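Putative Lipoprotein (PDB 3U24) is of unknown function but binds zinc and is probably a zinc-dependent hydrolase related to metallopeptidases. Local coordinates at residues E332-Q336 with K337-T341; E409-G413 with H414-L418. One frame throughout, in Å; residues are numbered along the deposited sequence.

Contact 1 of 2, residues E332-Q336 with K337-T341; sequences EFVNQ and KNIVT
K337 N, N338 N and I339 N all reach back to carbonyls of the preceding turn, and N338 takes a positive phi of 58°, which closes helix 319-337 in a Schellman motif. The bond that defines it runs from I339 N to V334 O, 3.1 Å, in the carbonyl plane, while K337 N makes an ordinary helical bond to F333 O at 3.0 Å. N338 N approaches N335 O from above the carbonyl plane, at 3.2 Å, off the lone pairs.

Such a cap is usually sealed by apolar contact between the same two residues that its long bond joins, and here V334 CG1 meets I339 CB at 3.9 Å. The same methyl also packs against V340 CG1. F333 has CG anti to the backbone N (chi1 177°), which brings the ring alongside the turn. K337, its chain bent at chi2, lays CG over one face of that ring, 3.7 Å from the centroid and 19° off the normal, a CH-pi contact. I339 CD1 comes to F333 CE1 obliquely at 3.7 Å, and Y454 meets the F333 ring edge-to-face. An alanine in place of F333 is likely to leave the K337 methylenes and the I339 CD1 methyl without the surface they rest on.

N338 turns its OD1 to K549. The backbone thus spends its amides on the helix's final carbonyls, while V334 with I339 and V340, and F333 with K337 CG and I339 CD1, pack apolar surface beside the turn.

Contact 2 of 2, residues E409-G413 with H414-L418; sequences EAIPG and HYTQL. With ZN (zinc ion), chain F.
E409 and H414 belong to the zinc site of the HEAIPGH segment, which resembles the HExxH motif of zinc peptidases with two more residues before the second histidine. H414 NE2 binds the zinc ion at 2.1 Å, and H408 and E439 complete the protein ligands. A water at 2.1 Å from the zinc donates to E409 OE2, 2.6 Å away, so the glutamate holds the zinc-bound water by a hydrogen bond, consistent with the role of the equivalent residue in related peptidases. The two side chains run side by side: E409 OE1 lies near the edge of the imidazole, 3.6 Å from H414 CD2, with carboxylate and ring planes 59° apart.

The link between them is a tight loop with a cis peptide before P412. G413, at the N-cap, accepts at its O an almost straight bond from Q417 N, 2.9 Å, in the first turn of the new helix. With OG1 beside its own backbone N (chi1 -55°), T416 gives its hydroxyl proton to a lone pair of A410 O, in the carbonyl plane, at 3.3 Å.

I411 packs on helix 319-337, P412 and Q417 meet helix 435-451, and E409 and A410 lie against Y377 of strand 376-379.

In the fold
Contact 1 comes first along the chain, at the end of helix 319-337, and contact 2 follows after the three strands of the small mixed sheet and helices 387-396 and 401-409. Their centres are nonetheless only about 13 Å apart, and they touch: V334 CG2 lies 4.0 Å from I411 CG2, and V340 CG1 packs on P412 CB. M449 of helix 435-451 is shared, meeting F333 and V334 as well as P412, and that helix also supplies the zinc ligand E439. T341 O further bonds to Y420 on helix 414-423. A helix end capped away from the metal thus packs against the loop that joins the zinc ligands H408 and H414.

Contact 1 of 2, residues E332-Q336 with K337-T341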
ATOM      1  N   GLU A 332      -6.004 -22.046  16.510  1.00 30.79           N
ATOM      2  CA  GLU A 332      -5.996 -22.775  17.780  1.00 33.65           C
ATOM      3  C   GLU A 332      -5.217 -21.969  18.806  1.00 30.25           C
ATOM      4  O   GLU A 332      -5.663 -21.783  19.925  1.00 29.40           O
ATOM      5  CB  GLU A 332      -5.413 -24.190  17.604  1.00 38.52           C
ATOM      6  CG  GLU A 332      -5.193 -24.970  18.897  1.00 45.17           C
ATOM      7  CD  GLU A 332      -4.394 -26.288  18.746  1.00 51.30           C
ATOM      8  OE1 GLU A 332      -3.524 -26.439  17.830  1.00 57.44           O
ATOM      9  OE2 GLU A 332      -4.619 -27.183  19.597  1.00 58.09           O
ATOM     10  N   PHE A 333      -4.061 -21.467  18.420  1.00 27.33           N
ATOM     11  CA  PHE A 333      -3.264 -20.719  19.363  1.00 26.99           C
ATOM     12  C   PHE A 333      -4.006 -19.442  19.850  1.00 26.28           C
ATOM     13  O   PHE A 333      -4.026 -19.161  21.029  1.00 26.19           O
ATOM     14  CB  PHE A 333      -1.881 -20.428  18.788  1.00 26.02           C
ATOM     15  CG  PHE A 333      -1.037 -19.609  19.688  1.00 26.37           C
ATOM     16  CD1 PHE A 333      -1.170 -18.222  19.702  1.00 25.83           C
ATOM     17  CD2 PHE A 333      -0.132 -20.213  20.561  1.00 27.34           C
ATOM     18  CE1 PHE A 333      -0.427 -17.449  20.570  1.00 25.92           C
ATOM     19  CE2 PHE A 333       0.633 -19.424  21.424  1.00 27.85           C
ATOM     20  CZ  PHE A 333       0.479 -18.037  21.424  1.00 26.79           C
ATOM     21  N   VAL A 334      -4.634 -18.700  18.956  1.00 25.78           N
ATOM     22  CA  VAL A 334      -5.333 -17.489  19.337  1.00 26.70           C
ATOM     23  C   VAL A 334      -6.493 -17.779  20.271  1.00 28.43           C
ATOM     24  O   VAL A 334      -6.696 -17.061  21.257  1.00 27.64           O
ATOM     25  CB  VAL A 334      -5.866 -16.740  18.125  1.00 26.75           C
ATOM     26  CG1 VAL A 334      -6.899 -15.714  18.559  1.00 27.70           C
ATOM     27  CG2 VAL A 334      -4.698 -16.090  17.398  1.00 25.55           C
ATOM     28  N   ASN A 335      -7.213 -18.860  19.994  1.00 29.20           N
ATOM     29  CA  ASN A 335      -8.263 -19.306  20.900  1.00 30.56           C
ATOM     30  C   ASN A 335      -7.748 -19.748  22.245  1.00 29.01           C
ATOM     31  O   ASN A 335      -8.270 -19.330  23.253  1.00 27.78           O
ATOM     32  CB  ASN A 335      -9.094 -20.415  20.259  1.00 33.17           C
ATOM     33  CG  ASN A 335      -9.893 -19.897  19.083  1.00 34.74           C
ATOM     34  OD1 ASN A 335     -10.237 -18.717  19.053  1.00 36.71           O
ATOM     35  ND2 ASN A 335     -10.184 -20.754  18.120  1.00 35.23           N
ATOM     36  N   GLN A 336      -6.737 -20.592  22.253  1.00 27.94           N
ATOM     37  CA  GLN A 336      -6.197 -21.073  23.502  1.00 29.34           C
ATOM     38  C   GLN A 336      -5.721 -19.917  24.381  1.00 30.43           C
ATOM     39  O   GLN A 336      -5.977 -19.920  25.565  1.00 30.50           O
ATOM     40  CB  GLN A 336      -5.048 -22.049  23.272  1.00 28.66           C
ATOM     41  CG  GLN A 336      -5.507 -23.436  22.847  1.00 29.11           C
ATOM     42  CD  GLN A 336      -6.217 -24.215  23.947  1.00 29.79           C
ATOM     43  OE1 GLN A 336      -5.867 -24.140  25.120  1.00 29.95           O
ATOM     44  NE2 GLN A 336      -7.190 -24.995  23.558  1.00 29.76           N
ATOM     45  N   LYS A 337      -5.083 -18.915  23.786  1.00 30.62           N
ATOM     46  CA  LYS A 337      -4.473 -17.825  24.554  1.00 31.84           C
ATOM     47  C   LYS A 337      -5.408 -16.636  24.741  1.00 32.30           C
ATOM     48  O   LYS A 337      -5.033 -15.630  25.347  1.00 31.59           O
ATOM     49  CB  LYS A 337      -3.168 -17.365  23.869  1.00 31.47           C
ATOM     50  CG  LYS A 337      -2.134 -18.477  23.763  1.00 32.33           C
ATOM     51  CD  LYS A 337      -1.453 -18.717  25.091  1.00 34.99           C
ATOM     52  CE  LYS A 337      -0.723 -20.060  25.138  1.00 37.01           C
ATOM     53  NZ  LYS A 337       0.153 -20.050  26.349  1.00 38.64           N
ATOM     54  N   ASN A 338      -6.625 -16.737  24.214  1.00 33.72           N
ATOM     55  CA  ASN A 338      -7.595 -15.668  24.373  1.00 34.61           C
ATOM     56  C   ASN A 338      -7.146 -14.330  23.848  1.00 33.19           C
ATOM     57  O   ASN A 338      -7.343 -13.309  24.487  1.00 34.30           O
ATOM     58  CB  ASN A 338      -7.935 -15.497  25.848  1.00 37.66           C
ATOM     59  CG  ASN A 338      -9.023 -16.415  26.257  1.00 40.39           C
ATOM     60  OD1 ASN A 338     -10.073 -16.454  25.602  1.00 44.39           O
ATOM     61  ND2 ASN A 338      -8.798 -17.164  27.306  1.00 40.73           N
ATOM     62  N   ILE A 339      -6.562 -14.333  22.668  1.00 30.65           N
ATOM     63  CA  ILE A 339      -6.030 -13.133  22.089  1.00 28.28           C
ATOM     64  C   ILE A 339      -7.150 -12.269  21.445  1.00 27.53           C
ATOM     65  O   ILE A 339      -7.191 -11.066  21.633  1.00 26.96           O
ATOM     66  CB  ILE A 339      -4.941 -13.553  21.122  1.00 27.67           C
ATOM     67  CG1 ILE A 339      -3.758 -14.059  21.972  1.00 28.41           C
ATOM     68  CG2 ILE A 339      -4.590 -12.412  20.168  1.00 25.88           C
ATOM     69  CD1 ILE A 339      -2.551 -14.512  21.171  1.00 28.10           C
ATOM     70  N   VAL A 340      -8.082 -12.899  20.744  1.00 26.39           N
ATOM     71  CA  VAL A 340      -9.159 -12.172  20.066  1.00 26.46           C
ATOM     72  C   VAL A 340     -10.215 -13.192  19.640  1.00 27.49           C
ATOM     73  O   VAL A 340      -9.873 -14.288  19.278  1.00 28.26           O
ATOM     74  CB  VAL A 340      -8.604 -11.396  18.834  1.00 23.96           C
ATOM     75  CG1 VAL A 340      -8.261 -12.361  17.720  1.00 22.91           C
ATOM     76  CG2 VAL A 340      -9.576 -10.352  18.352  1.00 23.24           C
ATOM     77  N   THR A 341     -11.493 -12.862  19.709  1.00 29.76           N
ATOM     78  CA  THR A 341     -12.535 -13.787  19.257  1.00 31.27           C
ATOM     79  C   THR A 341     -12.435 -13.982  17.747  1.00 32.20           C
ATOM     80  O   THR A 341     -12.458 -13.019  16.993  1.00 33.45           O
ATOM     81  CB  THR A 341     -13.955 -13.266  19.586  1.00 31.52           C
ATOM     82  OG1 THR A 341     -14.061 -12.994  20.987  1.00 32.89           O
ATOM     83  CG2 THR A 341     -15.074 -14.299  19.160  1.00 31.68           C
TER

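Contact 2 of 2, residues E409-G413 with H414-L418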
ATOM      1  N   GLU A 409      -0.505 -11.847   7.625  1.00 22.59           N
ATOM      2  CA  GLU A 409      -1.485 -11.829   6.533  1.00 24.75           C
ATOM      3  C   GLU A 409      -2.843 -12.379   6.903  1.00 23.93           C
ATOM      4  O   GLU A 409      -3.851 -11.917   6.415  1.00 23.84           O
ATOM      5  CB  GLU A 409      -0.951 -12.632   5.323  1.00 27.35           C
ATOM      6  CG  GLU A 409       0.220 -11.970   4.643  1.00 29.02           C
ATOM      7  CD  GLU A 409      -0.168 -10.671   3.992  1.00 32.13           C
ATOM      8  OE1 GLU A 409      -1.372 -10.529   3.688  1.00 36.48           O
ATOM      9  OE2 GLU A 409       0.708  -9.801   3.778  1.00 35.74           O
ATOM     10  N   ALA A 410      -2.881 -13.341   7.809  1.00 24.90           N
ATOM     11  CA  ALA A 410      -4.094 -14.099   8.048  1.00 25.38           C
ATOM     12  C   ALA A 410      -4.580 -13.975   9.495  1.00 26.06           C
ATOM     13  O   ALA A 410      -5.570 -13.301   9.766  1.00 26.95           O
ATOM     14  CB  ALA A 410      -3.891 -15.569   7.654  1.00 24.18           C
ATOM     15  N   ILE A 411      -3.915 -14.621  10.435  1.00 25.93           N
ATOM     16  CA  ILE A 411      -4.485 -14.708  11.762  1.00 27.13           C
ATOM     17  C   ILE A 411      -3.468 -14.430  12.838  1.00 25.73           C
ATOM     18  O   ILE A 411      -2.485 -15.124  12.914  1.00 26.14           O
ATOM     19  CB  ILE A 411      -5.152 -16.096  11.934  1.00 30.72           C
ATOM     20  CG1 ILE A 411      -6.604 -15.960  11.429  1.00 32.25           C
ATOM     21  CG2 ILE A 411      -5.082 -16.555  13.394  1.00 30.35           C
ATOM     22  CD1 ILE A 411      -7.170 -17.153  10.719  1.00 32.86           C
ATOM     23  N   PRO A 412      -3.681 -13.384  13.661  1.00 24.07           N
ATOM     24  CA  PRO A 412      -4.765 -12.450  13.728  1.00 23.03           C
ATOM     25  C   PRO A 412      -4.477 -11.112  13.019  1.00 22.56           C
ATOM     26  O   PRO A 412      -5.000 -10.064  13.438  1.00 21.07           O
ATOM     27  CB  PRO A 412      -4.894 -12.231  15.216  1.00 23.35           C
ATOM     28  CG  PRO A 412      -3.492 -12.205  15.681  1.00 23.91           C
ATOM     29  CD  PRO A 412      -2.793 -13.241  14.827  1.00 24.35           C
ATOM     30  N   GLY A 413      -3.695 -11.157  11.938  1.00 21.30           N
ATOM     31  CA  GLY A 413      -3.385  -9.952  11.153  1.00 20.96           C
ATOM     32  C   GLY A 413      -4.451  -9.489  10.151  1.00 20.89           C
ATOM     33  O   GLY A 413      -5.653  -9.282  10.508  1.00 20.04           O
ATOM     34  N   HIS A 414      -4.050  -9.342   8.880  1.00 20.46           N
ATOM     35  CA  HIS A 414      -4.958  -8.691   7.913  1.00 20.27           C
ATOM     36  C   HIS A 414      -6.311  -9.284   7.811  1.00 20.52           C
ATOM     37  O   HIS A 414      -7.278  -8.542   7.776  1.00 21.56           O
ATOM     38  CB  HIS A 414      -4.368  -8.621   6.523  1.00 20.12           C
ATOM     39  CG  HIS A 414      -3.272  -7.637   6.397  1.00 20.11           C
ATOM     40  ND1 HIS A 414      -3.331  -6.413   6.964  1.00 20.68           N
ATOM     41  CD2 HIS A 414      -2.063  -7.711   5.748  1.00 19.68           C
ATOM     42  CE1 HIS A 414      -2.195  -5.764   6.694  1.00 19.92           C
ATOM     43  NE2 HIS A 414      -1.454  -6.544   5.903  1.00 19.97           N
ATOM     44  N   TYR A 415      -6.437 -10.602   7.742  1.00 21.00           N
ATOM     45  CA  TYR A 415      -7.774 -11.181   7.493  1.00 21.26           C
ATOM     46  C   TYR A 415      -8.681 -10.925   8.695  1.00 21.19           C
ATOM     47  O   TYR A 415      -9.848 -10.512   8.527  1.00 20.54           O
ATOM     48  CB  TYR A 415      -7.723 -12.674   7.149  1.00 22.49           C
ATOM     49  CG  TYR A 415      -9.080 -13.348   7.056  1.00 24.30           C
ATOM     50  CD1 TYR A 415      -9.925 -13.076   6.023  1.00 25.10           C
ATOM     51  CD2 TYR A 415      -9.517 -14.261   8.032  1.00 25.86           C
ATOM     52  CE1 TYR A 415     -11.164 -13.662   5.935  1.00 26.50           C
ATOM     53  CE2 TYR A 415     -10.753 -14.865   7.939  1.00 26.34           C
ATOM     54  CZ  TYR A 415     -11.581 -14.548   6.878  1.00 27.25           C
ATOM     55  OH  TYR A 415     -12.852 -15.143   6.716  1.00 29.82           O
ATOM     56  N   THR A 416      -8.142 -11.126   9.892  1.00 20.51           N
ATOM     57  CA  THR A 416      -8.890 -10.884  11.093  1.00 21.05           C
ATOM     58  C   THR A 416      -9.351  -9.449  11.209  1.00 21.30           C
ATOM     59  O   THR A 416     -10.517  -9.195  11.531  1.00 20.73           O
ATOM     60  CB  THR A 416      -8.085 -11.265  12.316  1.00 21.44           C
ATOM     61  OG1 THR A 416      -7.691 -12.628  12.149  1.00 22.09           O
ATOM     62  CG2 THR A 416      -8.908 -11.150  13.595  1.00 21.04           C
ATOM     63  N   GLN A 417      -8.446  -8.514  10.950  1.00 21.41           N
ATOM     64  CA  GLN A 417      -8.793  -7.112  11.002  1.00 21.37           C
ATOM     65  C   GLN A 417      -9.861  -6.760   9.956  1.00 21.90           C
ATOM     66  O   GLN A 417     -10.726  -5.914  10.224  1.00 21.58           O
ATOM     67  CB  GLN A 417      -7.538  -6.250  10.801  1.00 21.03           C
ATOM     68  CG  GLN A 417      -7.755  -4.746  11.008  1.00 21.40           C
ATOM     69  CD  GLN A 417      -8.046  -3.945   9.726  1.00 21.72           C
ATOM     70  OE1 GLN A 417      -8.931  -3.067   9.709  1.00 23.43           O
ATOM     71  NE2 GLN A 417      -7.281  -4.191   8.689  1.00 20.99           N
ATOM     72  N   LEU A 418      -9.805  -7.389   8.778  1.00 22.26           N
ATOM     73  CA  LEU A 418     -10.834  -7.146   7.753  1.00 23.63           C
ATOM     74  C   LEU A 418     -12.205  -7.645   8.217  1.00 23.66           C
ATOM     75  O   LEU A 418     -13.190  -6.972   8.036  1.00 24.50           O
ATOM     76  CB  LEU A 418     -10.475  -7.836   6.426  1.00 24.94           C
ATOM     77  CG  LEU A 418     -11.529  -7.947   5.298  1.00 25.94           C
ATOM     78  CD1 LEU A 418     -11.838  -6.577   4.685  1.00 25.66           C
ATOM     79  CD2 LEU A 418     -11.019  -8.893   4.209  1.00 26.62           C
TER
HETATM   80 ZN    ZN F 595       0.609  -6.178   5.452  1.00 22.36          ZN
HETATM   81  O   HOH W   1       0.959  -7.175   3.595  1.00 27.28           O